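Long-range contacts in nitrite reductase (Hyphomicrobium denitrificans, PDB 2DV6), which probably catalyses the one-electron reduction of nitrite to nitric oxide in denitrification, using copper sites and electrons supplied by a cytochrome c: residues His219-His224 with Tyr256-Ala261; Gly194-Val199 with Tyr274-Val279. All coordinates share one frame; numbering follows the deposited sequence.

Contact 1 (His219-His224 with Tyr256-Ala261). With CU (copper (II) ion), chain G; CU (copper (II) ion), chain H.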
loop_
_atom_site.group_PDB
_atom_site.type_symbol
_atom_site.label_atom_id
_atom_site.label_comp_id
_atom_site.label_asym_id
_atom_site.label_seq_id
_atom_site.Cartn_x
_atom_site.Cartn_y
_atom_site.Cartn_z
ATOM N N HIS A 219 1.836 -19.327 -37.925
ATOM C CA HIS A 219 0.378 -19.417 -37.920
ATOM C C HIS A 219 -0.038 -20.713 -38.648
ATOM O O HIS A 219 0.773 -21.321 -39.340
ATOM C CB HIS A 219 -0.300 -18.177 -38.529
ATOM C CG HIS A 219 0.041 -16.885 -37.838
ATOM N ND1 HIS A 219 -0.537 -16.488 -36.645
ATOM C CD2 HIS A 219 0.900 -15.899 -38.181
ATOM C CE1 HIS A 219 -0.047 -15.311 -36.286
ATOM N NE2 HIS A 219 0.840 -14.937 -37.194
ATOM N N SER A 220 -1.278 -21.152 -38.412
ATOM C CA SER A 220 -1.797 -22.396 -38.960
ATOM C C SER A 220 -3.290 -22.234 -39.023
ATOM O O SER A 220 -3.803 -21.113 -38.851
ATOM C CB SER A 220 -1.454 -23.571 -38.044
ATOM O OG SER A 220 -1.890 -23.286 -36.731
ATOM N N VAL A 221 -3.983 -23.345 -39.239
ATOM C CA VAL A 221 -5.438 -23.372 -39.243
ATOM C C VAL A 221 -5.948 -24.762 -38.821
ATOM O O VAL A 221 -5.385 -25.769 -39.210
ATOM C CB VAL A 221 -6.027 -22.925 -40.637
ATOM C CG1 VAL A 221 -5.518 -23.875 -41.820
ATOM C CG2 VAL A 221 -7.567 -22.898 -40.581
ATOM N N ASP A 222 -6.989 -24.786 -37.992
ATOM C CA ASP A 222 -7.734 -25.981 -37.565
ATOM C C ASP A 222 -9.174 -25.713 -38.071
ATOM O O ASP A 222 -9.764 -24.703 -37.680
ATOM C CB ASP A 222 -7.663 -26.042 -36.007
ATOM C CG ASP A 222 -8.658 -27.054 -35.338
ATOM O OD1 ASP A 222 -8.494 -27.281 -34.105
ATOM O OD2 ASP A 222 -9.583 -27.631 -35.983
ATOM N N PHE A 223 -9.710 -26.567 -38.958
ATOM C CA PHE A 223 -11.122 -26.488 -39.384
ATOM C C PHE A 223 -11.975 -27.506 -38.604
ATOM O O PHE A 223 -11.652 -28.713 -38.623
ATOM C CB PHE A 223 -11.302 -26.787 -40.891
ATOM C CG PHE A 223 -10.508 -25.889 -41.817
ATOM C CD1 PHE A 223 -9.231 -26.272 -42.272
ATOM C CD2 PHE A 223 -11.042 -24.695 -42.266
ATOM C CE1 PHE A 223 -8.506 -25.454 -43.144
ATOM C CE2 PHE A 223 -10.337 -23.874 -43.129
ATOM C CZ PHE A 223 -9.048 -24.240 -43.559
ATOM N N HIS A 224 -13.053 -27.058 -37.952
ATOM C CA HIS A 224 -13.940 -28.012 -37.235
ATOM C C HIS A 224 -14.709 -28.926 -38.203
ATOM O O HIS A 224 -15.248 -29.959 -37.788
ATOM C CB HIS A 224 -14.934 -27.297 -36.292
ATOM C CG HIS A 224 -14.297 -26.670 -35.102
ATOM N ND1 HIS A 224 -15.032 -26.092 -34.093
ATOM C CD2 HIS A 224 -13.001 -26.576 -34.725
ATOM C CE1 HIS A 224 -14.215 -25.630 -33.161
ATOM N NE2 HIS A 224 -12.979 -25.908 -33.520
ATOM N N TYR A 256 -19.171 -24.698 -39.482
ATOM C CA TYR A 256 -18.033 -25.001 -38.622
ATOM C C TYR A 256 -17.178 -23.791 -38.340
ATOM O O TYR A 256 -16.904 -23.006 -39.229
ATOM C CB TYR A 256 -17.153 -26.074 -39.284
ATOM C CG TYR A 256 -17.861 -27.413 -39.452
ATOM C CD1 TYR A 256 -18.369 -27.812 -40.694
ATOM C CD2 TYR A 256 -18.027 -28.276 -38.362
ATOM C CE1 TYR A 256 -18.997 -29.032 -40.847
ATOM C CE2 TYR A 256 -18.677 -29.485 -38.496
ATOM C CZ TYR A 256 -19.154 -29.865 -39.745
ATOM O OH TYR A 256 -19.794 -31.085 -39.875
ATOM N N VAL A 257 -16.694 -23.644 -37.113
ATOM C CA VAL A 257 -15.643 -22.639 -36.929
ATOM C C VAL A 257 -14.295 -23.166 -37.364
ATOM O O VAL A 257 -14.042 -24.383 -37.331
ATOM C CB VAL A 257 -15.677 -21.838 -35.551
ATOM C CG1 VAL A 257 -16.767 -22.294 -34.627
ATOM C CG2 VAL A 257 -14.281 -21.583 -34.919
ATOM N N TYR A 258 -13.446 -22.253 -37.827
ATOM C CA TYR A 258 -12.048 -22.602 -37.978
ATOM C C TYR A 258 -11.231 -21.500 -37.324
ATOM O O TYR A 258 -11.727 -20.387 -37.183
ATOM C CB TYR A 258 -11.682 -22.770 -39.460
ATOM C CG TYR A 258 -11.654 -21.508 -40.280
ATOM C CD1 TYR A 258 -10.532 -20.695 -40.288
ATOM C CD2 TYR A 258 -12.741 -21.145 -41.088
ATOM C CE1 TYR A 258 -10.488 -19.509 -41.079
ATOM C CE2 TYR A 258 -12.698 -19.993 -41.879
ATOM C CZ TYR A 258 -11.559 -19.176 -41.871
ATOM O OH TYR A 258 -11.487 -18.002 -42.629
ATOM N N HIS A 259 -9.995 -21.796 -36.937
ATOM C CA HIS A 259 -9.177 -20.812 -36.248
ATOM C C HIS A 259 -7.708 -21.221 -36.337
ATOM O O HIS A 259 -7.401 -22.377 -36.624
ATOM C CB HIS A 259 -9.613 -20.719 -34.768
ATOM C CG HIS A 259 -9.677 -22.041 -34.078
ATOM N ND1 HIS A 259 -8.557 -22.675 -33.577
ATOM C CD2 HIS A 259 -10.726 -22.858 -33.804
ATOM C CE1 HIS A 259 -8.918 -23.820 -33.013
ATOM N NE2 HIS A 259 -10.224 -23.962 -33.155
ATOM N N CYS A 260 -6.809 -20.287 -36.085
ATOM C CA CYS A 260 -5.407 -20.646 -35.987
ATOM C C CYS A 260 -5.239 -21.644 -34.852
ATOM O O CYS A 260 -5.937 -21.583 -33.835
ATOM C CB CYS A 260 -4.546 -19.418 -35.749
ATOM S SG CYS A 260 -2.763 -19.728 -35.666
ATOM N N ALA A 261 -4.314 -22.580 -35.040
ATOM C CA ALA A 261 -4.041 -23.590 -34.029
ATOM C C ALA A 261 -2.554 -23.635 -33.653
ATOM O O ALA A 261 -2.006 -24.709 -33.389
ATOM C CB ALA A 261 -4.547 -24.981 -34.490
HETATM CU CU CU G . -1.978 -17.752 -35.695
HETATM CU CU CU H . -11.260 -25.548 -32.405
HETATM O O HOH W 1 -9.458 -26.825 -31.171
#
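The imidazoles of His224 and His259 meet at about a right angle, their NE2 atoms 3.4 Å apart because both bind the same copper. For His259, CG sits between the backbone N and the carbonyl carbon (chi1 51°), which turns the ring toward the strand of Asp222. Its rotation is fixed from the far side, where ND1 gives a nearly straight hydrogen bond, in the ring plane, to Cys260 O at 2.9 Å. Val257 O accepts the backbone N-H of His224 and lies over one face of its ring, while ND1 bonds to Gln389 of the second subunit. Beside His259 and pointing the same way lies the Asp222 carboxylate, with OD1 3.7 Å from His259 CE1.

At the other end, the thiolate of Cys260 lies at the edge of the His219 ring, close to its plane, and both grip the second copper, SG at 2.1 Å. Ser220 N donates a 3.4 Å hydrogen bond to that sulfur, probably stabilising its negative charge. On the face of the sheet away from Asp222 and His259, Phe223 and Tyr258 run side by side, Phe223 CE2 over one face of the tyrosine ring.

Met273 and His268 complete the type 1 site, and His416 of the second subunit joins the other copper. The adjacent His259-Cys260 pair links the type 1 and type 2 centres, the hallmark of copper nitrite reductases.

Contact 2 (Gly194-Val199 with Tyr274-Val279)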
loop_
_atom_site.group_PDB
_atom_site.type_symbol
_atom_site.label_atom_id
_atom_site.label_comp_id
_atom_site.label_asym_id
_atom_site.label_seq_id
_atom_site.Cartn_x
_atom_site.Cartn_y
_atom_site.Cartn_z
ATOM N N GLY A 194 -12.151 -14.283 -40.435
ATOM C CA GLY A 194 -11.506 -14.537 -41.678
ATOM C C GLY A 194 -12.586 -14.817 -42.726
ATOM O O GLY A 194 -13.779 -14.772 -42.414
ATOM N N PRO A 195 -12.167 -15.206 -43.955
ATOM C CA PRO A 195 -13.138 -15.375 -45.058
ATOM C C PRO A 195 -14.151 -16.453 -44.752
ATOM O O PRO A 195 -13.816 -17.464 -44.132
ATOM C CB PRO A 195 -12.265 -15.764 -46.285
ATOM C CG PRO A 195 -10.838 -15.517 -45.887
ATOM C CD PRO A 195 -10.764 -15.477 -44.359
ATOM N N PHE A 196 -15.394 -16.239 -45.157
ATOM C CA PHE A 196 -16.394 -17.278 -45.020
ATOM C C PHE A 196 -16.101 -18.312 -46.130
ATOM O O PHE A 196 -16.141 -17.965 -47.313
ATOM C CB PHE A 196 -17.782 -16.682 -45.148
ATOM C CG PHE A 196 -18.896 -17.658 -44.893
ATOM C CD1 PHE A 196 -19.635 -17.593 -43.712
ATOM C CD2 PHE A 196 -19.263 -18.577 -45.857
ATOM C CE1 PHE A 196 -20.680 -18.452 -43.480
ATOM C CE2 PHE A 196 -20.331 -19.450 -45.651
ATOM C CZ PHE A 196 -21.045 -19.392 -44.472
ATOM N N LEU A 197 -15.795 -19.556 -45.731
ATOM C CA LEU A 197 -15.524 -20.626 -46.671
ATOM C C LEU A 197 -16.795 -21.440 -46.851
ATOM O O LEU A 197 -17.527 -21.709 -45.894
ATOM C CB LEU A 197 -14.287 -21.465 -46.247
ATOM C CG LEU A 197 -13.033 -20.651 -45.824
ATOM C CD1 LEU A 197 -11.969 -21.530 -45.180
ATOM C CD2 LEU A 197 -12.417 -19.796 -46.997
ATOM N N ARG A 198 -17.096 -21.789 -48.101
ATOM C CA ARG A 198 -18.356 -22.426 -48.425
ATOM C C ARG A 198 -18.116 -23.564 -49.427
ATOM O O ARG A 198 -17.630 -23.328 -50.531
ATOM C CB ARG A 198 -19.358 -21.389 -48.955
ATOM C CG ARG A 198 -20.774 -21.880 -49.064
ATOM C CD ARG A 198 -21.730 -20.704 -49.294
ATOM N NE ARG A 198 -23.109 -21.158 -49.079
ATOM C CZ ARG A 198 -24.118 -20.382 -48.722
ATOM N NH1 ARG A 198 -23.914 -19.086 -48.556
ATOM N NH2 ARG A 198 -25.333 -20.907 -48.513
ATOM N N VAL A 199 -18.401 -24.797 -49.022
ATOM C CA VAL A 199 -18.171 -25.963 -49.873
ATOM C C VAL A 199 -19.382 -26.858 -49.639
ATOM O O VAL A 199 -20.276 -26.520 -48.824
ATOM C CB VAL A 199 -16.833 -26.744 -49.550
ATOM C CG1 VAL A 199 -15.570 -25.853 -49.692
ATOM C CG2 VAL A 199 -16.870 -27.395 -48.159
ATOM N N TYR A 274 -10.003 -16.361 -36.447
ATOM C CA TYR A 274 -11.151 -17.236 -36.456
ATOM C C TYR A 274 -12.054 -16.953 -37.649
ATOM O O TYR A 274 -12.076 -15.826 -38.161
ATOM C CB TYR A 274 -11.962 -17.144 -35.150
ATOM C CG TYR A 274 -12.228 -15.755 -34.588
ATOM C CD1 TYR A 274 -13.376 -15.034 -34.952
ATOM C CD2 TYR A 274 -11.371 -15.196 -33.646
ATOM C CE1 TYR A 274 -13.648 -13.784 -34.408
ATOM C CE2 TYR A 274 -11.619 -13.923 -33.103
ATOM C CZ TYR A 274 -12.764 -13.237 -33.479
ATOM O OH TYR A 274 -13.000 -11.984 -32.951
ATOM N N GLY A 275 -12.829 -17.953 -38.082
ATOM C CA GLY A 275 -13.700 -17.757 -39.237
ATOM C C GLY A 275 -14.739 -18.856 -39.309
ATOM O O GLY A 275 -14.810 -19.715 -38.437
ATOM N N LEU A 276 -15.576 -18.823 -40.324
ATOM C CA LEU A 276 -16.555 -19.908 -40.525
ATOM C C LEU A 276 -16.346 -20.636 -41.869
ATOM O O LEU A 276 -15.961 -20.012 -42.882
ATOM C CB LEU A 276 -17.990 -19.360 -40.498
ATOM C CG LEU A 276 -18.525 -18.914 -39.129
ATOM C CD1 LEU A 276 -19.918 -18.365 -39.284
ATOM C CD2 LEU A 276 -18.536 -20.064 -38.141
ATOM N N LEU A 277 -16.661 -21.932 -41.839
ATOM C CA LEU A 277 -16.599 -22.817 -42.960
ATOM C C LEU A 277 -17.950 -23.508 -43.008
ATOM O O LEU A 277 -18.288 -24.283 -42.083
ATOM C CB LEU A 277 -15.526 -23.877 -42.734
ATOM C CG LEU A 277 -15.077 -24.978 -43.743
ATOM C CD1 LEU A 277 -15.188 -26.397 -43.236
ATOM C CD2 LEU A 277 -15.500 -24.850 -45.214
ATOM N N LEU A 278 -18.709 -23.248 -44.072
ATOM C CA LEU A 278 -19.968 -23.913 -44.250
ATOM C C LEU A 278 -19.744 -25.122 -45.171
ATOM O O LEU A 278 -19.232 -24.962 -46.282
ATOM C CB LEU A 278 -21.030 -22.965 -44.854
ATOM C CG LEU A 278 -22.372 -23.639 -45.273
ATOM C CD1 LEU A 278 -23.122 -24.313 -44.118
ATOM C CD2 LEU A 278 -23.345 -22.689 -46.004
ATOM N N VAL A 279 -20.144 -26.308 -44.701
ATOM C CA VAL A 279 -20.245 -27.496 -45.555
ATOM C C VAL A 279 -21.734 -27.781 -45.804
ATOM O O VAL A 279 -22.431 -28.323 -44.944
ATOM C CB VAL A 279 -19.520 -28.735 -44.966
ATOM C CG1 VAL A 279 -19.618 -29.944 -45.928
ATOM C CG2 VAL A 279 -18.042 -28.384 -44.636
#
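Leu197 and Leu277 pair in parallel register at the edge of a cupredoxin sheet, where strand 197-199 runs beside strand 274-279 at an angle of 9° and an axis distance of 4.6 Å. Backbone bonds alternate along the pair: Leu276 O receives Leu197 N, Leu197 O receives Leu278 N at 2.7 Å, and Leu278 O receives Val199 N. Before the strand proper, Gly194 N already bonds to Tyr274 O.

The side chain of Arg198 can be followed outward over its neighbour Leu278, the two lying side by side and pointing the same way. CB lies at the edge of the Phe196 ring, in its plane. With CG anti to the backbone N (chi1 -168°) and the chain extended to NE, CG and CD then run along Leu278 CD2, at 4.1 and 4.2 Å. NE comes closer, 3.4 Å from the same methyl, and CZ and NH2 follow, so that CD2 sits over one face of the guanidinium. The polar tip turns to acids outside the pair, NE in a salt bridge with Glu280 and NH1 in another with Glu291. Shortening this side chain to an alanine is likely to leave Glu280 and Glu291 without their cationic partner and to remove the guanidinium that lies against Leu278 CD2.

Phe196 shares this face, its ring crossing Leu276 and Leu278 obliquely; CD1 approaches Leu276 CB, and CZ lies 3.6 Å from Leu278 CB. Phe352 also packs against Phe196, Arg198 and Leu278. On the reverse face, Leu197 CB meets Leu277 CD2, and beyond it Val199 CG2 touches Val279 CG2 at 3.8 Å.

Following the chain from the N terminus, past the strands that precede them, 194-199 is the first of the four segments, then come 219-224, 256-261 and finally 274-279. Contact 1 therefore closes a shorter loop nested wholly inside the longer one closed by contact 2. Both belong to a single four-stranded sheet in the order 197-200, 274-280, 254-259, 222-223, so each contact joins an outer strand to one of the two central ones. These central strands are antiparallel neighbours, probably bonded through Tyr256 N to Leu277 O and Tyr258 O to Gly275 N. Tyr258 OH also bonds to Pro195 O, linking strand 254-259 to the segment that leads into edge strand 197-200.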